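Side-chain contacts in quinoline 2-oxidoreductase large subunit (Pseudomonas putida, PDB 1T3Q), which binds a molybdopterin cytosine dinucleotide cofactor with its molybdenum and probably oxidises quinoline at carbon 2, as a member of the xanthine dehydrogenase family: residues B[453-458]-B[761-766]; B[582-587]-B[591-596]. All coordinates share one frame; numbering follows the deposited sequence.

Contact 1 (B[453-458]-B[761-766]); sequences GKYLGL and LAHLEV
Leu761, in the last part of helix 744-761, meets the ring of Tyr455 through one methyl: its CD2 lies 3.6 Å from Tyr455 CD1, approaching obliquely. The chain then winds through a tight turn in which Leu764 N bonds to Leu761 O, so that residues two and three places further on also reach the tyrosine. His763 comes over a face of the phenol. Its CG sits between the backbone N and the carbonyl carbon (chi1 72°), and the CE1–NE2 edge of the imidazole is turned down onto the tyrosine in an offset edge-to-face pair, with ring centroids 5.1 Å apart and planes at 69°. His763 NE2 stands 3.7 Å from Tyr455 CE2. A water lies 3.0 Å from His763 NE2, hydrogen-bonded to it. The same water reaches Tyr455 OH only weakly, at 3.4 Å, a polar link beside the ring contact. Leu764 adds CD1, at 4.0 Å from Tyr455 CE1 and about as far from Tyr455 OH, while its CG packs against one face of the His763 imidazole. Ile782 of helix 775-783 touches Tyr455, Leu761 and Leu764, extending the apolar cluster. This is aromatic and aliphatic packing between the start of an edge strand, 454-467 in a four-stranded mixed sheet, and the turn that follows a helix.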
loop_
_atom_site.group_PDB
_atom_site.type_symbol
_atom_site.label_atom_id
_atom_site.label_comp_id
_atom_site.label_asym_id
_atom_site.label_seq_id
_atom_site.Cartn_x
_atom_site.Cartn_y
_atom_site.Cartn_z
ATOM N N GLY B 453 -43.641 -37.937 23.416
ATOM C CA GLY B 453 -42.662 -38.666 22.630
ATOM C C GLY B 453 -41.377 -37.888 22.412
ATOM O O GLY B 453 -40.741 -38.001 21.361
ATOM N N LYS B 454 -40.997 -37.093 23.409
ATOM C CA LYS B 454 -39.780 -36.289 23.333
ATOM C C LYS B 454 -38.871 -36.614 24.513
ATOM O O LYS B 454 -39.324 -36.689 25.656
ATOM C CB LYS B 454 -40.126 -34.799 23.367
ATOM C CG LYS B 454 -41.065 -34.331 22.261
ATOM C CD LYS B 454 -40.379 -34.320 20.909
ATOM C CE LYS B 454 -41.263 -33.656 19.861
ATOM N NZ LYS B 454 -40.545 -33.492 18.570
ATOM N N TYR B 455 -37.588 -36.808 24.233
ATOM C CA TYR B 455 -36.612 -37.111 25.274
ATOM C C TYR B 455 -35.855 -35.826 25.606
ATOM O O TYR B 455 -35.066 -35.339 24.800
ATOM C CB TYR B 455 -35.632 -38.174 24.777
ATOM C CG TYR B 455 -36.275 -39.494 24.401
ATOM C CD1 TYR B 455 -35.738 -40.285 23.387
ATOM C CD2 TYR B 455 -37.401 -39.965 25.077
ATOM C CE1 TYR B 455 -36.306 -41.516 23.054
ATOM C CE2 TYR B 455 -37.975 -41.191 24.756
ATOM C CZ TYR B 455 -37.423 -41.962 23.744
ATOM O OH TYR B 455 -37.988 -43.177 23.429
ATOM N N LEU B 456 -36.099 -35.273 26.789
ATOM C CA LEU B 456 -35.435 -34.041 27.190
ATOM C C LEU B 456 -34.262 -34.384 28.101
ATOM O O LEU B 456 -34.372 -35.262 28.953
ATOM C CB LEU B 456 -36.427 -33.132 27.919
ATOM C CG LEU B 456 -36.184 -31.625 27.835
ATOM C CD1 LEU B 456 -36.332 -31.159 26.386
ATOM C CD2 LEU B 456 -37.188 -30.904 28.726
ATOM N N GLY B 457 -33.142 -33.693 27.917
ATOM C CA GLY B 457 -31.976 -33.968 28.736
ATOM C C GLY B 457 -31.192 -32.725 29.111
ATOM O O GLY B 457 -31.084 -31.786 28.326
ATOM N N LEU B 458 -30.655 -32.725 30.327
ATOM C CA LEU B 458 -29.859 -31.619 30.830
ATOM C C LEU B 458 -28.413 -32.076 30.900
ATOM O O LEU B 458 -28.129 -33.158 31.408
ATOM C CB LEU B 458 -30.324 -31.223 32.235
ATOM C CG LEU B 458 -29.428 -30.216 32.968
ATOM C CD1 LEU B 458 -29.469 -28.875 32.256
ATOM C CD2 LEU B 458 -29.900 -30.064 34.410
ATOM N N LEU B 761 -31.249 -39.770 27.157
ATOM C CA LEU B 761 -31.413 -41.191 26.874
ATOM C C LEU B 761 -31.089 -42.117 28.043
ATOM O O LEU B 761 -31.226 -43.337 27.930
ATOM C CB LEU B 761 -30.543 -41.568 25.673
ATOM C CG LEU B 761 -30.777 -40.749 24.401
ATOM C CD1 LEU B 761 -29.759 -41.137 23.343
ATOM C CD2 LEU B 761 -32.194 -40.978 23.901
ATOM N N ALA B 762 -30.667 -41.542 29.162
ATOM C CA ALA B 762 -30.313 -42.334 30.335
ATOM C C ALA B 762 -31.384 -43.345 30.746
ATOM O O ALA B 762 -31.068 -44.487 31.062
ATOM C CB ALA B 762 -29.992 -41.413 31.505
ATOM N N HIS B 763 -32.648 -42.934 30.730
ATOM C CA HIS B 763 -33.723 -43.834 31.134
ATOM C C HIS B 763 -33.848 -45.085 30.263
ATOM O O HIS B 763 -34.476 -46.066 30.666
ATOM C CB HIS B 763 -35.064 -43.087 31.178
ATOM C CG HIS B 763 -35.615 -42.736 29.831
ATOM N ND1 HIS B 763 -35.032 -41.796 29.007
ATOM C CD2 HIS B 763 -36.706 -43.190 29.171
ATOM C CE1 HIS B 763 -35.743 -41.684 27.899
ATOM N NE2 HIS B 763 -36.765 -42.520 27.973
ATOM N N LEU B 764 -33.256 -45.052 29.073
ATOM C CA LEU B 764 -33.302 -46.199 28.171
ATOM C C LEU B 764 -32.059 -47.056 28.366
ATOM O O LEU B 764 -31.863 -48.045 27.664
ATOM C CB LEU B 764 -33.369 -45.738 26.714
ATOM C CG LEU B 764 -34.613 -44.965 26.270
ATOM C CD1 LEU B 764 -34.437 -44.526 24.822
ATOM C CD2 LEU B 764 -35.853 -45.842 26.418
ATOM N N GLU B 765 -31.227 -46.664 29.329
ATOM C CA GLU B 765 -29.986 -47.372 29.631
ATOM C C GLU B 765 -29.073 -47.397 28.414
ATOM O O GLU B 765 -28.413 -48.392 28.128
ATOM C CB GLU B 765 -30.283 -48.798 30.109
ATOM C CG GLU B 765 -31.077 -48.837 31.405
ATOM C CD GLU B 765 -31.163 -50.226 32.015
ATOM O OE1 GLU B 765 -31.867 -50.377 33.035
ATOM O OE2 GLU B 765 -30.528 -51.162 31.481
ATOM N N VAL B 766 -29.048 -46.277 27.705
ATOM C CA VAL B 766 -28.225 -46.121 26.517
ATOM C C VAL B 766 -27.284 -44.934 26.695
ATOM O O VAL B 766 -27.628 -43.956 27.352
ATOM C CB VAL B 766 -29.108 -45.870 25.265
ATOM C CG1 VAL B 766 -28.265 -45.329 24.124
ATOM C CG2 VAL B 766 -29.786 -47.159 24.850
HETATM O O HOH W 1 -39.021 -43.898 26.542
#

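Contact 2 (B[582-587]-B[591-596])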
loop_
_atom_site.group_PDB
_atom_site.type_symbol
_atom_site.label_atom_id
_atom_site.label_comp_id
_atom_site.label_asym_id
_atom_site.label_seq_id
_atom_site.Cartn_x
_atom_site.Cartn_y
_atom_site.Cartn_z
ATOM N N ASP B 582 4.449 10.212 42.571
ATOM C CA ASP B 582 3.210 10.759 43.127
ATOM C C ASP B 582 2.296 11.398 42.087
ATOM O O ASP B 582 1.270 11.993 42.425
ATOM C CB ASP B 582 3.555 11.780 44.208
ATOM C CG ASP B 582 4.280 11.154 45.380
ATOM O OD1 ASP B 582 5.118 11.839 45.994
ATOM O OD2 ASP B 582 4.005 9.974 45.686
ATOM N N ILE B 583 2.669 11.264 40.821
ATOM C CA ILE B 583 1.889 11.831 39.726
ATOM C C ILE B 583 0.980 10.775 39.105
ATOM O O ILE B 583 1.384 9.625 38.931
ATOM C CB ILE B 583 2.819 12.372 38.609
ATOM C CG1 ILE B 583 3.738 13.468 39.167
ATOM C CG2 ILE B 583 1.987 12.893 37.443
ATOM C CD1 ILE B 583 3.010 14.713 39.646
ATOM N N VAL B 584 -0.251 11.162 38.782
ATOM C CA VAL B 584 -1.185 10.247 38.133
ATOM C C VAL B 584 -1.758 10.946 36.905
ATOM O O VAL B 584 -1.680 12.166 36.788
ATOM C CB VAL B 584 -2.371 9.838 39.057
ATOM C CG1 VAL B 584 -1.856 9.100 40.284
ATOM C CG2 VAL B 584 -3.171 11.062 39.460
ATOM N N ILE B 585 -2.303 10.165 35.981
ATOM C CA ILE B 585 -2.925 10.721 34.786
ATOM C C ILE B 585 -4.330 10.145 34.757
ATOM O O ILE B 585 -4.506 8.928 34.719
ATOM C CB ILE B 585 -2.189 10.315 33.493
ATOM C CG1 ILE B 585 -0.703 10.665 33.599
ATOM C CG2 ILE B 585 -2.803 11.051 32.303
ATOM C CD1 ILE B 585 0.103 10.353 32.339
ATOM N N GLU B 586 -5.327 11.019 34.794
ATOM C CA GLU B 586 -6.719 10.588 34.795
ATOM C C GLU B 586 -7.576 11.583 34.035
ATOM O O GLU B 586 -7.435 12.791 34.214
ATOM C CB GLU B 586 -7.246 10.494 36.232
ATOM C CG GLU B 586 -6.591 9.437 37.104
ATOM C CD GLU B 586 -7.076 9.506 38.543
ATOM O OE1 GLU B 586 -8.272 9.814 38.749
ATOM O OE2 GLU B 586 -6.271 9.245 39.467
ATOM N N ASP B 587 -8.466 11.076 33.190
ATOM C CA ASP B 587 -9.349 11.940 32.416
ATOM C C ASP B 587 -8.556 13.016 31.689
ATOM O O ASP B 587 -8.993 14.161 31.609
ATOM C CB ASP B 587 -10.363 12.613 33.343
ATOM C CG ASP B 587 -11.175 11.616 34.144
ATOM O OD1 ASP B 587 -11.696 12.004 35.213
ATOM O OD2 ASP B 587 -11.302 10.452 33.702
ATOM N N HIS B 591 -1.775 15.106 37.201
ATOM C CA HIS B 591 -1.708 15.818 38.469
ATOM C C HIS B 591 -1.168 14.997 39.630
ATOM O O HIS B 591 -0.970 13.786 39.523
ATOM C CB HIS B 591 -3.104 16.322 38.839
ATOM C CG HIS B 591 -4.077 15.226 39.151
ATOM N ND1 HIS B 591 -4.629 14.417 38.181
ATOM C CD2 HIS B 591 -4.570 14.784 40.333
ATOM C CE1 HIS B 591 -5.421 13.525 38.750
ATOM N NE2 HIS B 591 -5.403 13.726 40.055
ATOM N N VAL B 592 -0.931 15.679 40.746
ATOM C CA VAL B 592 -0.447 15.023 41.954
ATOM C C VAL B 592 -1.634 14.219 42.472
ATOM O O VAL B 592 -2.717 14.772 42.680
ATOM C CB VAL B 592 -0.011 16.068 43.014
ATOM C CG1 VAL B 592 0.354 15.382 44.318
ATOM C CG2 VAL B 592 1.176 16.874 42.488
ATOM N N ALA B 593 -1.436 12.918 42.665
ATOM C CA ALA B 593 -2.505 12.046 43.139
ATOM C C ALA B 593 -3.188 12.635 44.369
ATOM O O ALA B 593 -2.531 12.977 45.352
ATOM C CB ALA B 593 -1.951 10.663 43.459
ATOM N N GLY B 594 -4.510 12.756 44.299
ATOM C CA GLY B 594 -5.263 13.306 45.414
ATOM C C GLY B 594 -5.422 14.814 45.352
ATOM O O GLY B 594 -6.212 15.388 46.105
ATOM N N VAL B 595 -4.685 15.460 44.452
ATOM C CA VAL B 595 -4.747 16.913 44.315
ATOM C C VAL B 595 -4.940 17.320 42.850
ATOM O O VAL B 595 -4.004 17.765 42.188
ATOM C CB VAL B 595 -3.456 17.570 44.845
ATOM C CG1 VAL B 595 -3.623 19.086 44.914
ATOM C CG2 VAL B 595 -3.105 17.002 46.217
ATOM N N PRO B 596 -6.167 17.175 42.329
ATOM C CA PRO B 596 -6.444 17.538 40.935
ATOM C C PRO B 596 -6.073 18.970 40.549
ATOM O O PRO B 596 -5.684 19.219 39.405
ATOM C CB PRO B 596 -7.941 17.247 40.785
ATOM C CG PRO B 596 -8.465 17.330 42.193
ATOM C CD PRO B 596 -7.379 16.658 42.987
#
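Val584 and His591 form an antiparallel hydrogen-bonded pair, with Val584 N to His591 O at 2.8 Å and His591 N to Val584 O at 3.0 Å. Ala593 N extends the ladder to Asp582 O at 2.9 Å, past the non-hydrogen-bonded pair Ile583–Val592. On the face shared by Val584 and His591, Val584 CG2 sits over the imidazole in a CH-pi contact, 3.7 Å from the His591 ring centroid and 24° off its normal. Val584 CG2 is displaced toward the rim of the ring and comes nearest to His591 CE1, at 3.4 Å. A chi1 of 67° at His591 swings its ring across to the neighbouring strand beneath this methyl, and ND1 makes a weak hydrogen bond back to Leu589 O. Glu586 CB borders the edge of the same ring. The other Val584 branch, CG1, packs on Ala593 CB at 3.5 Å, so the two methyls of one valine touch two residues of the opposite segment. Near the non-hydrogen-bonded pair, Ile583 CD1 reaches Val592 CG2 at 4.0 Å although the two side chains leave the backbone in diverging directions. A type II turn from Val592 to Val595, with Gly594 at positive phi, then carries the chain away. The hairpin packs on helix 549-576, Ile583 against Lys569 and Ile585 against Arg565 and Val568, while strand 599-601 lies along the other side of 589-592.

From the N terminus, the chain first passes 453-458, at the start of strand 454-467, and meets its partner 761-766 only after 302 intervening residues, just past helix 744-761. Contact 1 therefore closes a long loop, tying an edge strand of a four-stranded sheet to a turn near the C-terminal helix 775-783. Contact 2 is nested inside that loop: 582-587 and 591-596 are separated by three residues and close a short hairpin soon after helix 549-576. One contact is long-range, the other local, and they do not cross. The centres of contact 1 and contact 2 are about 62 Å apart and the nearest atoms of contact 1 and contact 2 about 43 Å apart, so they lie in separate, distant parts of the subunit and do not touch.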